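PDB 3HKS: eukaryotic translation initiation factor 5A-2 from Arabidopsis thaliana, which promotes translation elongation and termination by binding stalled ribosomes between the exit and peptidyl sites, notably on polyproline-containing sequences. Local coordinates for residues A69-I72 / F73-K76; P125-D128 / G129-A132. All coordinates share one frame; numbering follows the deposited sequence.

Contact 1: residues A69-I72 / F73-K76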
ATOM      1  N   ALA A  69      -3.674  -5.293  13.367  1.00 18.96           N
ATOM      2  CA  ALA A  69      -3.474  -4.664  12.066  1.00 19.82           C
ATOM      3  C   ALA A  69      -3.084  -5.678  10.991  1.00 20.03           C
ATOM      4  O   ALA A  69      -2.543  -6.735  11.304  1.00 20.98           O
ATOM      5  CB  ALA A  69      -2.423  -3.529  12.172  1.00 19.32           C
ATOM      6  N   ILE A  70      -3.356  -5.359   9.727  1.00 20.19           N
ATOM      7  CA  ILE A  70      -3.090  -6.303   8.624  1.00 19.92           C
ATOM      8  C   ILE A  70      -2.025  -5.762   7.665  1.00 19.82           C
ATOM      9  O   ILE A  70      -2.191  -4.681   7.089  1.00 19.02           O
ATOM     10  CB  ILE A  70      -4.402  -6.658   7.840  1.00 20.02           C
ATOM     11  CG1 ILE A  70      -5.506  -7.170   8.788  1.00 20.44           C
ATOM     12  CG2 ILE A  70      -4.120  -7.648   6.681  1.00 19.37           C
ATOM     13  CD1 ILE A  70      -5.226  -8.491   9.468  1.00 20.60           C
ATOM     14  N   ASP A  71      -0.931  -6.506   7.512  1.00 20.04           N
ATOM     15  CA  ASP A  71       0.139  -6.136   6.579  1.00 20.99           C
ATOM     16  C   ASP A  71      -0.469  -5.860   5.196  1.00 21.35           C
ATOM     17  O   ASP A  71      -1.145  -6.732   4.637  1.00 21.58           O
ATOM     18  CB  ASP A  71       1.165  -7.261   6.504  1.00 20.87           C
ATOM     19  CG  ASP A  71       2.385  -6.895   5.695  1.00 22.16           C
ATOM     20  OD1 ASP A  71       2.246  -6.354   4.572  1.00 22.44           O
ATOM     21  OD2 ASP A  71       3.501  -7.174   6.177  1.00 24.29           O
ATOM     22  N   ILE A  72      -0.250  -4.652   4.662  1.00 21.33           N
ATOM     23  CA  ILE A  72      -0.940  -4.222   3.426  1.00 21.14           C
ATOM     24  C   ILE A  72      -0.469  -4.915   2.134  1.00 21.56           C
ATOM     25  O   ILE A  72      -1.148  -4.848   1.113  1.00 21.17           O
ATOM     26  CB  ILE A  72      -0.980  -2.666   3.248  1.00 21.00           C
ATOM     27  CG1 ILE A  72       0.380  -2.105   2.824  1.00 19.76           C
ATOM     28  CG2 ILE A  72      -1.549  -1.979   4.515  1.00 20.95           C
ATOM     29  CD1 ILE A  72       0.349  -0.603   2.449  1.00 17.45           C
ATOM     30  N   PHE A  73       0.683  -5.582   2.197  1.00 22.34           N
ATOM     31  CA  PHE A  73       1.216  -6.330   1.059  1.00 23.86           C
ATOM     32  C   PHE A  73       1.082  -7.846   1.233  1.00 24.87           C
ATOM     33  O   PHE A  73       0.809  -8.551   0.264  1.00 25.60           O
ATOM     34  CB  PHE A  73       2.682  -5.964   0.796  1.00 23.75           C
ATOM     35  CG  PHE A  73       2.891  -4.523   0.423  1.00 23.72           C
ATOM     36  CD1 PHE A  73       2.429  -4.031  -0.796  1.00 23.37           C
ATOM     37  CD2 PHE A  73       3.543  -3.655   1.291  1.00 21.96           C
ATOM     38  CE1 PHE A  73       2.613  -2.705  -1.140  1.00 23.13           C
ATOM     39  CE2 PHE A  73       3.737  -2.324   0.951  1.00 22.11           C
ATOM     40  CZ  PHE A  73       3.273  -1.848  -0.263  1.00 22.96           C
ATOM     41  N   THR A  74       1.270  -8.344   2.457  1.00 25.65           N
ATOM     42  CA  THR A  74       1.296  -9.790   2.705  1.00 26.19           C
ATOM     43  C   THR A  74      -0.004 -10.316   3.310  1.00 27.05           C
ATOM     44  O   THR A  74      -0.238 -11.534   3.333  1.00 26.69           O
ATOM     45  CB  THR A  74       2.489 -10.225   3.587  1.00 26.23           C
ATOM     46  OG1 THR A  74       2.246  -9.858   4.949  1.00 26.01           O
ATOM     47  CG2 THR A  74       3.802  -9.599   3.107  1.00 25.18           C
ATOM     48  N   ALA A  75      -0.848  -9.397   3.788  1.00 27.82           N
ATOM     49  CA  ALA A  75      -2.124  -9.748   4.425  1.00 28.60           C
ATOM     50  C   ALA A  75      -1.976 -10.499   5.761  1.00 28.78           C
ATOM     51  O   ALA A  75      -2.964 -10.982   6.323  1.00 29.01           O
ATOM     52  CB  ALA A  75      -3.032 -10.531   3.451  1.00 28.99           C
ATOM     53  N   LYS A  76      -0.748 -10.592   6.266  1.00 28.88           N
ATOM     54  CA  LYS A  76      -0.523 -11.181   7.585  1.00 29.59           C
ATOM     55  C   LYS A  76      -1.007 -10.252   8.707  1.00 29.07           C
ATOM     56  O   LYS A  76      -0.849  -9.028   8.631  1.00 28.67           O
ATOM     57  CB  LYS A  76       0.949 -11.550   7.772  1.00 29.82           C
ATOM     58  CG  LYS A  76       1.364 -12.766   6.935  1.00 32.92           C
ATOM     59  CD  LYS A  76       2.890 -12.964   6.954  1.00 37.61           C
ATOM     60  CE  LYS A  76       3.312 -14.193   6.144  1.00 38.70           C
ATOM     61  NZ  LYS A  76       4.787 -14.424   6.268  1.00 41.58           N
TER
HETATM   62  O   HOH W   1       4.086  -9.536   7.110  1.00 33.92           O
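Asp71 and the four residues after Ile72 are joined first by hydrogen bonds, and one carboxylate oxygen does much of the work. Asp71 OD1 accepts from Phe73 N at 2.9 Å, met nearly along its C-O axis, and from Thr74 N at 3.1 Å, from above the carboxylate plane. CG stands anti to the backbone N (chi1 -173°), and this turns the carboxylate forward over the N-H groups of the next residues: an Asx turn, extended by the second bond from Thr74 N. The backbone closes the same loop. Asp71 N gives a straight bond to Lys76 O (2.8 Å, 165° at the hydrogen), while Ala75 N reaches Asp71 O at 2.8 Å with a more bent approach; Ala75 takes a left-handed conformation (phi 66°) as the chain turns back to Lys76. One water donates to Asp71 OD2 at 2.6 Å and bonds Thr74 OG1. Asp71 OD2 also has a salt bridge to Arg45, so both oxygens of this buried carboxylate are engaged.

Apolar contacts lie at two places: Ile72 CG1 over one face of the Phe73 ring, 4.0 Å from its centroid, a CH-pi contact, and Ile70 CG2 against Ala75 CB (4.5 Å). The turn closes a beta-hairpin of strands 64-71 and 77-83 in the SH3-like N-terminal domain, and Ile72 and Phe73 carry it against Met149 and Ser151 on strand 142-151 of the OB-fold domain.

Contact 2: residues P125-D128 / G129-A132; sequences PTDD and GLTA
Pro125 and Leu130 meet with their side chains crossing at about a right angle, the ring carbon Pro125 CG set 3.7 Å from Leu130 CB. The same proline ring also borders Thr131, whose side chain runs obliquely to it: Thr131 OG1 lies 3.3 Å from Pro125 CD and donates a hydrogen bond to Pro125 O at 2.7 Å. That donor lies close to the carbonyl plane. Thr131 OG1 sits anti to its own carbonyl carbon (chi1 -77°), which swings the hydroxyl back along the helix toward the preceding loop.

Asp127, two residues on from the proline, puts CG anti to its backbone N (chi1 -171°), which brings OD1 over the first amides of the helix. It occupies the N-cap of helix 128-139, in the OB-fold domain, and its OD1 takes the N-H of Leu130 at 3.0 Å from above the carboxylate plane; the bond to Gly129 N is weak, bent to 122° at the hydrogen. The charge of that oxygen would probably interact favourably with the helix dipole. The methyl Leu130 CD2 packs alongside, 4.0 Å from Asp127 CB, placing the leucine between the capping aspartate and Pro125. In the backbone, Asp127 O accepts from Thr131 N and Asp128 O from Ala132 N, the first i to i+4 bonds of the helix. Pro125 and Leu130 also touch strand 154-163, at Ile157 and Val160 respectively.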
ATOM      1  N   PRO A 125       2.537  -7.956 -11.863  1.00 18.55           N
ATOM      2  CA  PRO A 125       2.135  -8.464 -10.543  1.00 19.35           C
ATOM      3  C   PRO A 125       2.032  -9.995 -10.530  1.00 20.31           C
ATOM      4  O   PRO A 125       1.860 -10.613 -11.583  1.00 20.28           O
ATOM      5  CB  PRO A 125       0.769  -7.813 -10.298  1.00 18.80           C
ATOM      6  CG  PRO A 125       0.284  -7.360 -11.655  1.00 18.40           C
ATOM      7  CD  PRO A 125       1.464  -7.204 -12.551  1.00 17.82           C
ATOM      8  N   THR A 126       2.152 -10.595  -9.347  1.00 21.65           N
ATOM      9  CA  THR A 126       2.020 -12.053  -9.187  1.00 22.52           C
ATOM     10  C   THR A 126       0.587 -12.545  -9.480  1.00 22.36           C
ATOM     11  O   THR A 126       0.397 -13.673  -9.928  1.00 23.44           O
ATOM     12  CB  THR A 126       2.498 -12.519  -7.788  1.00 23.28           C
ATOM     13  OG1 THR A 126       1.669 -11.934  -6.774  1.00 26.22           O
ATOM     14  CG2 THR A 126       3.960 -12.115  -7.544  1.00 22.41           C
ATOM     15  N   ASP A 127      -0.399 -11.685  -9.256  1.00 21.86           N
ATOM     16  CA  ASP A 127      -1.796 -11.927  -9.631  1.00 22.03           C
ATOM     17  C   ASP A 127      -1.944 -12.161 -11.145  1.00 21.66           C
ATOM     18  O   ASP A 127      -1.675 -11.269 -11.951  1.00 21.62           O
ATOM     19  CB  ASP A 127      -2.642 -10.725  -9.194  1.00 21.99           C
ATOM     20  CG  ASP A 127      -4.141 -10.951  -9.347  1.00 24.45           C
ATOM     21  OD1 ASP A 127      -4.644 -11.247 -10.452  1.00 24.73           O
ATOM     22  OD2 ASP A 127      -4.849 -10.776  -8.337  1.00 30.34           O
ATOM     23  N   ASP A 128      -2.401 -13.358 -11.514  1.00 20.79           N
ATOM     24  CA  ASP A 128      -2.518 -13.764 -12.906  1.00 19.96           C
ATOM     25  C   ASP A 128      -3.594 -13.002 -13.669  1.00 19.33           C
ATOM     26  O   ASP A 128      -3.466 -12.797 -14.873  1.00 18.73           O
ATOM     27  CB  ASP A 128      -2.764 -15.273 -13.001  1.00 20.33           C
ATOM     28  CG  ASP A 128      -1.518 -16.089 -12.689  1.00 22.29           C
ATOM     29  OD1 ASP A 128      -0.389 -15.558 -12.821  1.00 24.20           O
ATOM     30  OD2 ASP A 128      -1.663 -17.266 -12.311  1.00 23.90           O
ATOM     31  N   GLY A 129      -4.652 -12.592 -12.970  1.00 18.28           N
ATOM     32  CA  GLY A 129      -5.729 -11.834 -13.593  1.00 17.68           C
ATOM     33  C   GLY A 129      -5.285 -10.435 -14.008  1.00 17.66           C
ATOM     34  O   GLY A 129      -5.582  -9.974 -15.120  1.00 17.17           O
ATOM     35  N   LEU A 130      -4.574  -9.769 -13.096  1.00 16.72           N
ATOM     36  CA  LEU A 130      -4.019  -8.442 -13.319  1.00 16.47           C
ATOM     37  C   LEU A 130      -2.985  -8.459 -14.438  1.00 15.77           C
ATOM     38  O   LEU A 130      -2.984  -7.585 -15.281  1.00 15.62           O
ATOM     39  CB  LEU A 130      -3.402  -7.904 -12.025  1.00 16.37           C
ATOM     40  CG  LEU A 130      -4.128  -6.840 -11.173  1.00 17.89           C
ATOM     41  CD1 LEU A 130      -5.651  -6.808 -11.332  1.00 15.34           C
ATOM     42  CD2 LEU A 130      -3.717  -6.953  -9.691  1.00 16.44           C
ATOM     43  N   THR A 131      -2.130  -9.475 -14.445  1.00 15.51           N
ATOM     44  CA  THR A 131      -1.096  -9.631 -15.464  1.00 15.47           C
ATOM     45  C   THR A 131      -1.673  -9.902 -16.855  1.00 15.53           C
ATOM     46  O   THR A 131      -1.225  -9.304 -17.833  1.00 15.71           O
ATOM     47  CB  THR A 131      -0.044 -10.693 -15.036  1.00 15.63           C
ATOM     48  OG1 THR A 131       0.822 -10.103 -14.066  1.00 14.92           O
ATOM     49  CG2 THR A 131       0.812 -11.188 -16.217  1.00 15.17           C
ATOM     50  N   ALA A 132      -2.664 -10.787 -16.941  1.00 15.04           N
ATOM     51  CA  ALA A 132      -3.333 -11.054 -18.206  1.00 14.26           C
ATOM     52  C   ALA A 132      -4.031  -9.801 -18.733  1.00 14.15           C
ATOM     53  O   ALA A 132      -4.003  -9.540 -19.936  1.00 14.11           O
ATOM     54  CB  ALA A 132      -4.320 -12.198 -18.063  1.00 14.23           C
TER

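Contacts 1 and 2 follow one another along the chain and belong to different domains, SH3-like and OB-fold. Their centres are 19 Å apart and their nearest atoms about 8 Å, so they do not touch. An indirect connection is provided by strand 154-163, which both contacts touch, contact 1 through Phe73. Both have an aspartate oxygen facing two successive N-H groups, though in contact 2 the first of the two bonds is weak. Neither contact includes Lys59, the probable hypusine site, which lies in the loop before strand 64-71. A bound 1,2-ethanediol, probably from the crystallisation liquor, lies about 4 Å from the side chain of Pro125.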